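Putative adhesin (Bacteroides fragilis NCTC 9343, PDB 3PET) is of unknown function but, as a putative lipoprotein adhesin built as a right-handed beta-helix, probably takes part in cell adhesion. Local coordinates at residues A[22-27]-A[32-37]; A[42-47]-A[63-68]; A[91-96]-A[101-106]; A[112-117]-A[122-127]; A[132-135]-A[141-144]. All coordinates share one frame; numbering follows the deposited sequence.

Contact 1 (A[22-27]-A[32-37]); sequences NKIDAG and IYYTQS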
# COMPACT_ATOMS: atom_id res chain seq x y z
N ASN A 22 11.49 -4.62 25.57
CA ASN A 22 10.87 -3.30 25.38
C ASN A 22 10.63 -3.06 23.88
O ASN A 22 10.27 -1.96 23.47
CB ASN A 22 11.71 -2.19 26.02
CG ASN A 22 13.08 -1.97 25.41
OD1 ASN A 22 13.62 -2.79 24.65
ND2 ASN A 22 13.69 -0.88 25.75
N LYS A 23 10.82 -4.11 23.06
CA LYS A 23 10.62 -4.07 21.62
C LYS A 23 9.99 -5.36 21.14
O LYS A 23 10.23 -6.42 21.70
CB LYS A 23 11.94 -3.82 20.85
CG LYS A 23 12.57 -2.45 21.07
CD LYS A 23 13.90 -2.27 20.32
CE LYS A 23 15.14 -2.99 20.87
NZ LYS A 23 15.60 -2.48 22.21
N ILE A 24 9.16 -5.25 20.09
CA ILE A 24 8.47 -6.37 19.47
C ILE A 24 8.83 -6.40 18.00
O ILE A 24 8.76 -5.37 17.32
CB ILE A 24 6.92 -6.30 19.67
CG1 ILE A 24 6.52 -6.31 21.18
CG2 ILE A 24 6.18 -7.45 18.88
CD1 ILE A 24 5.15 -5.64 21.45
N ASP A 25 9.20 -7.60 17.51
CA ASP A 25 9.50 -7.85 16.10
C ASP A 25 8.72 -9.08 15.70
O ASP A 25 9.04 -10.19 16.14
CB ASP A 25 11.02 -7.99 15.88
CG ASP A 25 11.44 -8.09 14.43
OD1 ASP A 25 10.95 -9.01 13.73
OD2 ASP A 25 12.31 -7.33 14.02
N ALA A 26 7.64 -8.89 14.91
CA ALA A 26 6.75 -10.00 14.60
C ALA A 26 6.55 -10.23 13.08
O ALA A 26 6.25 -9.28 12.34
CB ALA A 26 5.40 -9.77 15.27
N GLY A 27 6.71 -11.49 12.68
CA GLY A 27 6.54 -11.96 11.30
C GLY A 27 5.52 -13.08 11.26
O GLY A 27 5.65 -14.05 10.52
N ILE A 32 -2.44 -8.90 17.00
CA ILE A 32 -1.64 -8.70 18.20
C ILE A 32 -2.27 -7.63 19.08
O ILE A 32 -2.61 -6.55 18.59
CB ILE A 32 -0.18 -8.34 17.85
CG1 ILE A 32 0.50 -9.51 17.08
CG2 ILE A 32 0.62 -7.92 19.12
CD1 ILE A 32 1.84 -9.16 16.41
N TYR A 33 -2.36 -7.92 20.40
CA TYR A 33 -2.90 -6.98 21.37
C TYR A 33 -1.83 -6.76 22.43
O TYR A 33 -1.49 -7.68 23.18
CB TYR A 33 -4.22 -7.52 22.00
CG TYR A 33 -5.35 -7.62 20.99
CD1 TYR A 33 -5.50 -8.75 20.18
CD2 TYR A 33 -6.23 -6.56 20.78
CE1 TYR A 33 -6.51 -8.84 19.23
CE2 TYR A 33 -7.26 -6.65 19.85
CZ TYR A 33 -7.39 -7.78 19.06
OH TYR A 33 -8.41 -7.83 18.15
N TYR A 34 -1.28 -5.55 22.46
CA TYR A 34 -0.27 -5.21 23.45
C TYR A 34 -0.92 -4.43 24.61
O TYR A 34 -1.74 -3.54 24.39
CB TYR A 34 0.91 -4.42 22.83
CG TYR A 34 1.88 -3.91 23.89
CD1 TYR A 34 2.88 -4.73 24.41
CD2 TYR A 34 1.74 -2.63 24.43
CE1 TYR A 34 3.72 -4.30 25.43
CE2 TYR A 34 2.57 -2.19 25.46
CZ TYR A 34 3.56 -3.03 25.96
OH TYR A 34 4.36 -2.59 26.98
N THR A 35 -0.52 -4.77 25.83
CA THR A 35 -0.93 -4.11 27.06
C THR A 35 0.32 -3.70 27.83
O THR A 35 1.23 -4.52 28.00
CB THR A 35 -1.83 -5.03 27.93
OG1 THR A 35 -2.97 -5.43 27.18
CG2 THR A 35 -2.29 -4.33 29.25
N GLN A 36 0.38 -2.45 28.30
CA GLN A 36 1.47 -2.02 29.15
C GLN A 36 1.10 -2.48 30.56
O GLN A 36 0.07 -2.06 31.08
CB GLN A 36 1.69 -0.51 29.06
CG GLN A 36 2.79 -0.01 30.02
CD GLN A 36 3.11 1.44 29.81
OE1 GLN A 36 2.22 2.27 29.56
NE2 GLN A 36 4.38 1.78 29.97
N SER A 37 1.92 -3.36 31.16
CA SER A 37 1.61 -3.88 32.50
C SER A 37 1.75 -2.80 33.56
O SER A 37 2.56 -1.87 33.41
CB SER A 37 2.48 -5.09 32.86
OG SER A 37 3.85 -4.76 32.96

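Contact 2 (A[42-47]-A[63-68]); sequences TDLQIY and NTLFLS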
# COMPACT_ATOMS: atom_id res chain seq x y z
N THR A 42 5.93 -9.30 32.67
CA THR A 42 6.17 -9.53 31.25
C THR A 42 5.48 -10.85 30.90
O THR A 42 5.65 -11.83 31.63
CB THR A 42 7.66 -9.50 30.88
OG1 THR A 42 8.15 -8.20 31.15
CG2 THR A 42 7.91 -9.81 29.41
N ASP A 43 4.68 -10.88 29.83
CA ASP A 43 4.00 -12.11 29.47
C ASP A 43 3.66 -12.15 27.99
O ASP A 43 3.50 -11.12 27.33
CB ASP A 43 2.71 -12.30 30.33
CG ASP A 43 2.14 -13.71 30.23
OD1 ASP A 43 2.92 -14.69 30.39
OD2 ASP A 43 0.94 -13.83 29.88
N LEU A 44 3.60 -13.37 27.46
CA LEU A 44 3.23 -13.65 26.09
C LEU A 44 2.30 -14.82 26.08
O LEU A 44 2.64 -15.89 26.60
CB LEU A 44 4.46 -13.93 25.19
CG LEU A 44 4.13 -14.40 23.76
CD1 LEU A 44 3.49 -13.29 22.91
CD2 LEU A 44 5.35 -14.96 23.08
N GLN A 45 1.10 -14.60 25.50
CA GLN A 45 0.11 -15.66 25.33
C GLN A 45 -0.32 -15.72 23.90
O GLN A 45 -0.55 -14.68 23.28
CB GLN A 45 -1.11 -15.51 26.24
CG GLN A 45 -0.76 -15.39 27.70
CD GLN A 45 -1.94 -15.47 28.62
OE1 GLN A 45 -3.07 -15.09 28.27
NE2 GLN A 45 -1.67 -15.93 29.82
N ILE A 46 -0.43 -16.94 23.38
CA ILE A 46 -0.89 -17.16 22.01
C ILE A 46 -2.09 -18.10 22.08
O ILE A 46 -2.00 -19.20 22.63
CB ILE A 46 0.21 -17.62 21.03
CG1 ILE A 46 1.38 -16.56 21.00
CG2 ILE A 46 -0.39 -17.79 19.61
CD1 ILE A 46 2.66 -16.94 20.26
N TYR A 47 -3.22 -17.62 21.56
CA TYR A 47 -4.48 -18.34 21.51
C TYR A 47 -4.80 -18.79 20.10
O TYR A 47 -4.64 -18.02 19.15
CB TYR A 47 -5.62 -17.46 22.04
CG TYR A 47 -6.99 -18.09 21.94
CD1 TYR A 47 -7.46 -18.96 22.93
CD2 TYR A 47 -7.80 -17.87 20.83
CE1 TYR A 47 -8.71 -19.58 22.83
CE2 TYR A 47 -9.06 -18.49 20.72
CZ TYR A 47 -9.51 -19.33 21.73
OH TYR A 47 -10.74 -19.95 21.68
N ASN A 63 16.80 -7.39 24.15
CA ASN A 63 15.61 -6.72 24.68
C ASN A 63 14.43 -6.68 23.67
O ASN A 63 13.51 -5.88 23.82
CB ASN A 63 15.97 -5.30 25.19
CG ASN A 63 16.91 -5.33 26.39
OD1 ASN A 63 16.87 -6.23 27.22
ND2 ASN A 63 17.78 -4.36 26.51
N THR A 64 14.43 -7.61 22.71
CA THR A 64 13.39 -7.68 21.68
C THR A 64 12.71 -9.02 21.69
O THR A 64 13.36 -10.06 21.68
CB THR A 64 13.99 -7.41 20.29
OG1 THR A 64 14.78 -6.23 20.32
CG2 THR A 64 12.93 -7.30 19.18
N LEU A 65 11.38 -9.00 21.67
CA LEU A 65 10.58 -10.19 21.52
C LEU A 65 10.45 -10.46 20.03
O LEU A 65 9.88 -9.63 19.31
CB LEU A 65 9.19 -10.02 22.18
CG LEU A 65 8.18 -11.15 21.94
CD1 LEU A 65 8.64 -12.46 22.63
CD2 LEU A 65 6.80 -10.75 22.43
N PHE A 66 10.98 -11.62 19.57
CA PHE A 66 10.88 -12.03 18.17
C PHE A 66 9.86 -13.12 18.03
O PHE A 66 9.96 -14.15 18.69
CB PHE A 66 12.25 -12.52 17.64
CG PHE A 66 13.29 -11.43 17.46
CD1 PHE A 66 13.38 -10.71 16.28
CD2 PHE A 66 14.21 -11.17 18.46
CE1 PHE A 66 14.36 -9.72 16.12
CE2 PHE A 66 15.20 -10.21 18.29
CZ PHE A 66 15.26 -9.48 17.13
N LEU A 67 8.87 -12.92 17.17
CA LEU A 67 7.84 -13.90 16.85
C LEU A 67 7.99 -14.25 15.38
O LEU A 67 7.96 -13.37 14.54
CB LEU A 67 6.44 -13.36 17.17
CG LEU A 67 6.19 -12.79 18.58
CD1 LEU A 67 4.82 -12.14 18.66
CD2 LEU A 67 6.32 -13.90 19.66
N SER A 68 8.23 -15.52 15.06
CA SER A 68 8.42 -15.93 13.68
C SER A 68 7.67 -17.21 13.37
O SER A 68 7.10 -17.82 14.28
CB SER A 68 9.91 -16.11 13.38
OG SER A 68 10.45 -17.07 14.26

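Contact 3 (A[91-96]-A[101-106]); sequences NGISFK and VHIENG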
# COMPACT_ATOMS: atom_id res chain seq x y z
N ASN A 91 9.21 0.53 23.51
CA ASN A 91 9.87 1.56 22.72
C ASN A 91 9.81 1.30 21.21
O ASN A 91 10.12 2.20 20.44
CB ASN A 91 11.34 1.68 23.14
CG ASN A 91 11.48 2.20 24.54
OD1 ASN A 91 12.00 1.51 25.40
ND2 ASN A 91 10.94 3.39 24.82
N GLY A 92 9.48 0.08 20.81
CA GLY A 92 9.45 -0.23 19.39
C GLY A 92 8.57 -1.39 18.99
O GLY A 92 8.45 -2.38 19.72
N ILE A 93 7.94 -1.23 17.82
CA ILE A 93 7.16 -2.27 17.17
C ILE A 93 7.62 -2.34 15.74
O ILE A 93 7.51 -1.35 15.00
CB ILE A 93 5.59 -2.14 17.25
CG1 ILE A 93 5.09 -2.02 18.72
CG2 ILE A 93 4.91 -3.36 16.55
CD1 ILE A 93 3.64 -1.55 18.84
N SER A 94 8.12 -3.50 15.34
CA SER A 94 8.47 -3.80 13.95
C SER A 94 7.55 -4.93 13.50
O SER A 94 7.63 -6.04 14.03
CB SER A 94 9.94 -4.19 13.82
OG SER A 94 10.19 -4.44 12.46
N PHE A 95 6.59 -4.62 12.62
CA PHE A 95 5.62 -5.62 12.20
C PHE A 95 5.82 -5.98 10.74
O PHE A 95 5.79 -5.10 9.88
CB PHE A 95 4.17 -5.17 12.48
CG PHE A 95 3.15 -6.24 12.15
CD1 PHE A 95 2.90 -7.28 13.04
CD2 PHE A 95 2.42 -6.20 10.97
CE1 PHE A 95 1.94 -8.26 12.75
CE2 PHE A 95 1.49 -7.19 10.67
CZ PHE A 95 1.26 -8.21 11.55
N LYS A 96 6.01 -7.29 10.47
CA LYS A 96 6.27 -7.81 9.13
C LYS A 96 5.40 -9.03 8.81
O LYS A 96 5.82 -9.87 8.05
CB LYS A 96 7.77 -8.19 8.98
CG LYS A 96 8.77 -7.08 9.33
CD LYS A 96 10.20 -7.58 9.27
CE LYS A 96 10.79 -7.82 10.63
NZ LYS A 96 11.85 -6.82 10.96
N VAL A 101 -2.28 -4.69 14.65
CA VAL A 101 -1.51 -4.48 15.90
C VAL A 101 -2.29 -3.47 16.73
O VAL A 101 -2.57 -2.36 16.25
CB VAL A 101 -0.02 -4.07 15.68
CG1 VAL A 101 0.72 -3.93 17.01
CG2 VAL A 101 0.71 -5.08 14.77
N HIS A 102 -2.65 -3.84 17.97
CA HIS A 102 -3.42 -2.96 18.84
C HIS A 102 -2.71 -2.66 20.14
O HIS A 102 -2.03 -3.52 20.70
CB HIS A 102 -4.78 -3.58 19.22
CG HIS A 102 -5.71 -3.87 18.08
ND1 HIS A 102 -6.73 -3.00 17.74
CD2 HIS A 102 -5.78 -4.96 17.28
CE1 HIS A 102 -7.35 -3.56 16.71
NE2 HIS A 102 -6.83 -4.75 16.42
N ILE A 103 -2.92 -1.42 20.63
CA ILE A 103 -2.60 -0.91 21.97
C ILE A 103 -3.90 -0.24 22.37
O ILE A 103 -4.10 0.96 22.09
CB ILE A 103 -1.34 -0.01 22.09
CG1 ILE A 103 -0.07 -0.65 21.46
CG2 ILE A 103 -1.14 0.41 23.57
CD1 ILE A 103 1.32 0.21 21.64
N GLU A 104 -4.86 -1.03 22.84
CA GLU A 104 -6.20 -0.52 23.13
C GLU A 104 -6.29 0.38 24.35
O GLU A 104 -7.12 1.27 24.38
CB GLU A 104 -7.19 -1.68 23.34
CG GLU A 104 -7.35 -2.64 22.17
CD GLU A 104 -8.42 -3.69 22.36
OE1 GLU A 104 -8.36 -4.46 23.35
OE2 GLU A 104 -9.32 -3.77 21.49
N ASN A 105 -5.50 0.09 25.39
CA ASN A 105 -5.65 0.79 26.66
C ASN A 105 -4.45 1.61 27.11
O ASN A 105 -4.28 1.83 28.29
CB ASN A 105 -6.06 -0.23 27.74
CG ASN A 105 -7.44 -0.77 27.46
OD1 ASN A 105 -8.43 -0.03 27.42
ND2 ASN A 105 -7.51 -2.05 27.15
N GLY A 106 -3.69 2.14 26.18
CA GLY A 106 -2.62 3.06 26.55
C GLY A 106 -1.20 2.57 26.60
O GLY A 106 -0.92 1.39 26.81

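Contact 4 (A[112-117]-A[122-127]); sequences LDIESK and VDIQSL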
# COMPACT_ATOMS: atom_id res chain seq x y z
N LEU A 112 8.82 6.10 21.01
CA LEU A 112 8.15 4.97 20.39
C LEU A 112 8.48 4.97 18.91
O LEU A 112 8.30 5.98 18.23
CB LEU A 112 6.63 4.99 20.63
CG LEU A 112 5.83 3.83 20.00
CD1 LEU A 112 6.23 2.44 20.61
CD2 LEU A 112 4.34 4.07 20.12
N ASP A 113 8.97 3.83 18.42
CA ASP A 113 9.29 3.65 17.01
C ASP A 113 8.35 2.57 16.42
O ASP A 113 8.36 1.42 16.88
CB ASP A 113 10.79 3.28 16.85
CG ASP A 113 11.31 3.25 15.44
OD1 ASP A 113 10.61 3.75 14.52
OD2 ASP A 113 12.44 2.76 15.24
N ILE A 114 7.52 2.96 15.44
CA ILE A 114 6.60 2.04 14.77
C ILE A 114 7.06 1.86 13.34
O ILE A 114 7.16 2.85 12.59
CB ILE A 114 5.11 2.47 14.85
CG1 ILE A 114 4.67 2.74 16.30
CG2 ILE A 114 4.19 1.42 14.17
CD1 ILE A 114 3.66 3.78 16.41
N GLU A 115 7.36 0.59 12.97
CA GLU A 115 7.79 0.21 11.62
C GLU A 115 6.79 -0.85 11.13
O GLU A 115 6.82 -1.99 11.61
CB GLU A 115 9.25 -0.31 11.58
CG GLU A 115 10.30 0.60 12.21
CD GLU A 115 10.79 1.81 11.41
OE1 GLU A 115 11.22 1.62 10.25
OE2 GLU A 115 10.80 2.93 11.97
N SER A 116 5.83 -0.45 10.27
CA SER A 116 4.85 -1.41 9.75
C SER A 116 5.21 -1.76 8.32
O SER A 116 5.28 -0.89 7.45
CB SER A 116 3.43 -0.89 9.88
OG SER A 116 3.27 0.40 9.30
N LYS A 117 5.52 -3.05 8.11
CA LYS A 117 5.96 -3.58 6.82
C LYS A 117 5.15 -4.81 6.44
O LYS A 117 5.64 -5.66 5.70
CB LYS A 117 7.47 -3.96 6.92
CG LYS A 117 8.38 -2.91 7.57
CD LYS A 117 9.46 -3.50 8.49
CE LYS A 117 10.68 -4.02 7.75
NZ LYS A 117 11.58 -2.91 7.31
N VAL A 122 -2.43 -0.70 12.31
CA VAL A 122 -1.83 -0.42 13.61
C VAL A 122 -2.79 0.58 14.27
O VAL A 122 -3.13 1.61 13.67
CB VAL A 122 -0.36 0.08 13.57
CG1 VAL A 122 0.18 0.36 14.98
CG2 VAL A 122 0.54 -0.94 12.87
N ASP A 123 -3.26 0.26 15.46
CA ASP A 123 -4.21 1.13 16.16
C ASP A 123 -3.73 1.31 17.59
O ASP A 123 -3.79 0.38 18.38
CB ASP A 123 -5.64 0.52 16.10
CG ASP A 123 -6.77 1.43 16.58
OD1 ASP A 123 -6.51 2.36 17.35
OD2 ASP A 123 -7.93 1.16 16.21
N ILE A 124 -3.20 2.50 17.89
CA ILE A 124 -2.65 2.83 19.22
C ILE A 124 -3.49 3.93 19.83
O ILE A 124 -3.62 5.01 19.26
CB ILE A 124 -1.14 3.18 19.13
CG1 ILE A 124 -0.35 1.92 18.64
CG2 ILE A 124 -0.59 3.71 20.47
CD1 ILE A 124 0.97 2.23 18.14
N GLN A 125 -4.05 3.62 21.00
CA GLN A 125 -4.94 4.49 21.77
C GLN A 125 -4.30 4.90 23.08
O GLN A 125 -3.58 4.09 23.68
CB GLN A 125 -6.27 3.75 22.03
CG GLN A 125 -6.96 3.25 20.75
CD GLN A 125 -8.18 2.42 21.01
OE1 GLN A 125 -8.25 1.23 20.66
NE2 GLN A 125 -9.21 3.03 21.58
N SER A 126 -4.56 6.16 23.52
CA SER A 126 -4.07 6.73 24.78
C SER A 126 -2.54 6.64 24.87
O SER A 126 -1.98 6.16 25.86
CB SER A 126 -4.71 6.06 25.99
OG SER A 126 -6.12 6.00 25.86
N LEU A 127 -1.87 7.12 23.82
CA LEU A 127 -0.42 7.15 23.80
C LEU A 127 0.08 8.43 24.49
O LEU A 127 -0.41 9.52 24.20
CB LEU A 127 0.08 7.09 22.33
CG LEU A 127 1.60 7.25 22.10
CD1 LEU A 127 2.42 6.10 22.74
CD2 LEU A 127 1.91 7.42 20.61

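Contact 5 (A[132-135]-A[141-144]); sequences LNVQ and DVKL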
# COMPACT_ATOMS: atom_id res chain seq x y z
N LEU A 132 7.77 10.31 18.87
CA LEU A 132 7.09 9.27 18.12
C LEU A 132 7.64 9.27 16.72
O LEU A 132 7.74 10.32 16.07
CB LEU A 132 5.56 9.47 18.09
CG LEU A 132 4.78 8.56 17.12
CD1 LEU A 132 4.79 7.08 17.56
CD2 LEU A 132 3.38 9.06 16.93
N ASN A 133 8.01 8.09 16.25
CA ASN A 133 8.51 7.88 14.90
C ASN A 133 7.70 6.78 14.25
O ASN A 133 7.67 5.67 14.76
CB ASN A 133 10.02 7.53 14.89
CG ASN A 133 10.57 7.47 13.48
OD1 ASN A 133 10.54 8.43 12.75
ND2 ASN A 133 11.03 6.31 13.05
N VAL A 134 7.01 7.10 13.13
CA VAL A 134 6.19 6.15 12.40
C VAL A 134 6.72 6.04 10.98
O VAL A 134 6.81 7.05 10.27
CB VAL A 134 4.66 6.50 12.41
CG1 VAL A 134 3.85 5.52 11.56
CG2 VAL A 134 4.12 6.55 13.82
N GLN A 135 7.04 4.81 10.56
CA GLN A 135 7.45 4.51 9.19
C GLN A 135 6.49 3.46 8.69
O GLN A 135 6.63 2.28 9.06
CB GLN A 135 8.92 4.04 9.13
CG GLN A 135 9.95 5.09 9.56
CD GLN A 135 10.46 5.94 8.43
OE1 GLN A 135 10.25 5.65 7.26
NE2 GLN A 135 11.18 6.99 8.77
N ASP A 141 -3.48 0.84 7.48
CA ASP A 141 -3.53 2.15 8.15
C ASP A 141 -2.85 2.15 9.49
O ASP A 141 -2.83 1.13 10.17
CB ASP A 141 -5.00 2.55 8.35
CG ASP A 141 -5.78 2.80 7.07
OD1 ASP A 141 -5.15 2.96 6.00
OD2 ASP A 141 -7.02 2.89 7.14
N VAL A 142 -2.29 3.31 9.89
CA VAL A 142 -1.69 3.49 11.21
C VAL A 142 -2.54 4.55 11.92
O VAL A 142 -2.55 5.71 11.49
CB VAL A 142 -0.18 3.83 11.19
CG1 VAL A 142 0.37 4.05 12.61
CG2 VAL A 142 0.61 2.72 10.50
N LYS A 143 -3.33 4.14 12.91
CA LYS A 143 -4.20 5.01 13.69
C LYS A 143 -3.56 5.29 15.05
O LYS A 143 -3.15 4.35 15.75
CB LYS A 143 -5.61 4.43 13.84
CG LYS A 143 -6.61 5.40 14.45
CD LYS A 143 -8.02 4.84 14.42
CE LYS A 143 -9.02 5.76 15.10
NZ LYS A 143 -10.33 5.08 15.31
N LEU A 144 -3.43 6.58 15.40
CA LEU A 144 -2.78 7.05 16.62
C LEU A 144 -3.60 8.10 17.34
O LEU A 144 -4.06 9.06 16.73
CB LEU A 144 -1.40 7.65 16.25
CG LEU A 144 -0.45 6.76 15.43
CD1 LEU A 144 0.51 7.58 14.64
CD2 LEU A 144 0.29 5.77 16.33

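Contact 1 (A[22-27]-A[32-37])
Ile24 and Tyr34 meet where the end of the isoleucine reaches the tyrosine ring: Ile24 CD1 lies 3.8 Å from Tyr34 CD1, and the two side chains cross at a slant. Tyr34 carries CG anti to its backbone N (chi1 173°), which sends the ring off beside its own carbonyl carbon and lets its CD1 side receive the methyl. At the other pair a long side chain meets a short one. Ile32 stretches its CD1 methyl across to Ala26 CB, 3.8 Å away, and the short alanine leaves the isoleucine to span most of the separation; the CA atoms of Ala26 and Ile32 are 9.2 Å apart. These four residues, all buried, face one another across the interior of the right-handed beta-helix, strand 23-26 on one wall and strand 31-36 on another. Leu90 touches both Ile24 and Tyr34, while Phe95 and Ile83 add to the surroundings of Ile32. At the far end of its ring Tyr34 OH is hydrogen-bonded to Ser87 OG, so the one polar atom among these side chains has a partner. Between the walls themselves the attachment is purely apolar, resting on dispersion and on the exclusion of water.

Contact 2 (A[42-47]-A[63-68])
The backbones of 42-47 and 63-68 stay well apart, as two extended strands facing each other across a core do; Leu44 and Leu65 form their closest CA pair, at 9.3 Å. What fills the separation is leucine. Leu44, which has the most surface buried here, turns its CD2 methyl to both leucines of the other strand: it lies 3.7 Å from Leu67 CD2 and 4.2 Å from Leu65 CD1. Its second methyl is used as well, since Leu44 CD1 is 4.2 Å from Leu65 CD2, and the forked ends of Leu44 and Leu65 thus meet branch to branch while their side chains cross at an angle. Leu67 behaves differently. Its CG stands beside the backbone N (chi1 -53°), whereas Leu65 has CG anti to that atom (chi1 173°), and the Leu67 side chain runs antiparallel alongside Leu44. The three leucines fill the apolar interior at the N-terminal part of the beta-helix. Strand 56-61 packs against them, Val58 touching Leu44 and Leu67, and Val60 touching Leu65. Strand 43-47 pairs antiparallel with strands 11-16 and 82-87, unlike the parallel coils that follow, while strand 64-69 runs parallel to 23-26 and antiparallel to 56-61.

Contact 3 (A[91-96]-A[101-106])
Within the right-handed beta-helix, strands 92-95 and 101-103 lie on two walls of one coil, joined by a short turn, and their inward side chains build part of the apolar interior. The strand axes come no closer than 10.4 Å and run nearly antiparallel, at 160°, so only side chains bridge the space. Val101 is central and has the most surface buried by the contact, and its two methyls go to different partners. Val101 CG2 sits over one face of the Phe95 ring in a CH-pi contact, 3.9 Å from the ring centroid and 26° off the normal, displaced toward the rim; its nearest ring atom is Phe95 CD1 at 3.6 Å. The first torsion of Phe95 carries the ring toward Val101, and the turn about CB-CG (chi2 80°) lays its face to the methyl. The other methyl, Val101 CG1, lies 4.2 Å from Ile93 CD1. That same isoleucine methyl also meets Ile103, whose CD1 is 4.0 Å from Ile93 CD1, so the end of Ile93 is shared between two residues of the opposing strand. In each of these pairs the side chains run past one another in opposite directions, interleaving rather than abutting. Ile32 touches Phe95 from the neighbouring coil, and Tyr34 and Ile124 both touch Ile103. The chemistry across these two strands is aliphatic apart from the Phe95 ring: a methyl over the pi cloud adds a weak directional element, while the aliphatic contacts depend on shape and on the burial of apolar surface.

Contact 4 (A[112-117]-A[122-127])
Val122 starts the second strand of this beta-helix coil by reaching between two residues of the first: its CG1 lies 4.2 Å from Ile114 CG2, and its CG2 the same distance from Ser116 CB. Here the walls are nearest, with the CA atoms of Ser116 and Val122 7.8 Å apart, which suits the small serine. Two residues on comes Ile124. Its CD1 methyl and that of Ile114 meet tip to tip, each residue with CG1 beside its backbone N (chi1 -63° in Ile124), although Ile114 was modelled in two conformers and this describes one of them. Leu144 of the next coil touches both isoleucines, and Ile103 of the preceding one touches Ile124. At Ser126 the chain rounds a corner, its backbone N hydrogen-bonded to Glu145 OE1, and the direction changes so that the following residue again faces the interior from a different wall. Leu127 then meets Leu112, the two side chains set at an angle. One methyl, Leu112 CD2, takes both branches of that leucine, lying 3.8 Å from Leu127 CD1 and 4.2 Å from Leu127 CD2.

Contact 5 (A[132-135]-A[141-144])
Val134 and Leu144 have the most surface buried in this contact, and they run past each other in opposite directions with Val134 CG2 3.8 Å from Leu144 CD1. Each has a further partner. The second methyl of the valine, Val134 CG1, points end-on at Val142 CG1, 3.9 Å away; in both valines CG1 is anti to the backbone N (chi1 177° in Val134), and the matching settings bring like branches together. Leu144, in turn, uses the same CD1 for two neighbours, since that atom also meets Leu132 CD2 at 4.0 Å, this time tip to tip. Its CG stands beside the backbone N (chi1 -54°), the setting from which CD1 reaches both residues of the facing strand. The contact is therefore a short zigzag of branched aliphatic groups, Leu132 to Leu144 to Val134 to Val142, spanning two strands whose axes approach to 10.0 Å and run at 162° to each other. In the beta-helix the two strands form facing walls of one coil. Strand 131-136 lies parallel between 111-116 and 147-155, and strand 142-145 between 122-128 and 161-168; Ile114 and Leu166 pack on Leu132, Ile161 on Val134, and Ile124 and Ala163 on Leu144, continuing the apolar interior into the coils before and after.

In the fold
The contacts follow one another along the chain without overlap. Contacts 1, 3, 4 and 5 each join two walls of the right-handed beta-helix across its interior and stack along it, successive centres about 5 Å apart, so contacts 1 and 5 are about 15 Å apart. Strands 23-26, 92-95, 111-116 and 131-136 lie side by side in parallel on one wall, and 31-36, 101-103, 122-128 and 142-145 on another. Contact 2 precedes contact 3 in sequence but lies beyond contact 1, its centre about 7 Å away, packing the interior at the N-terminal end, where strands pair antiparallel. Together the contacts make up a run of apolar core through the N-terminal and middle part of this putative adhesin.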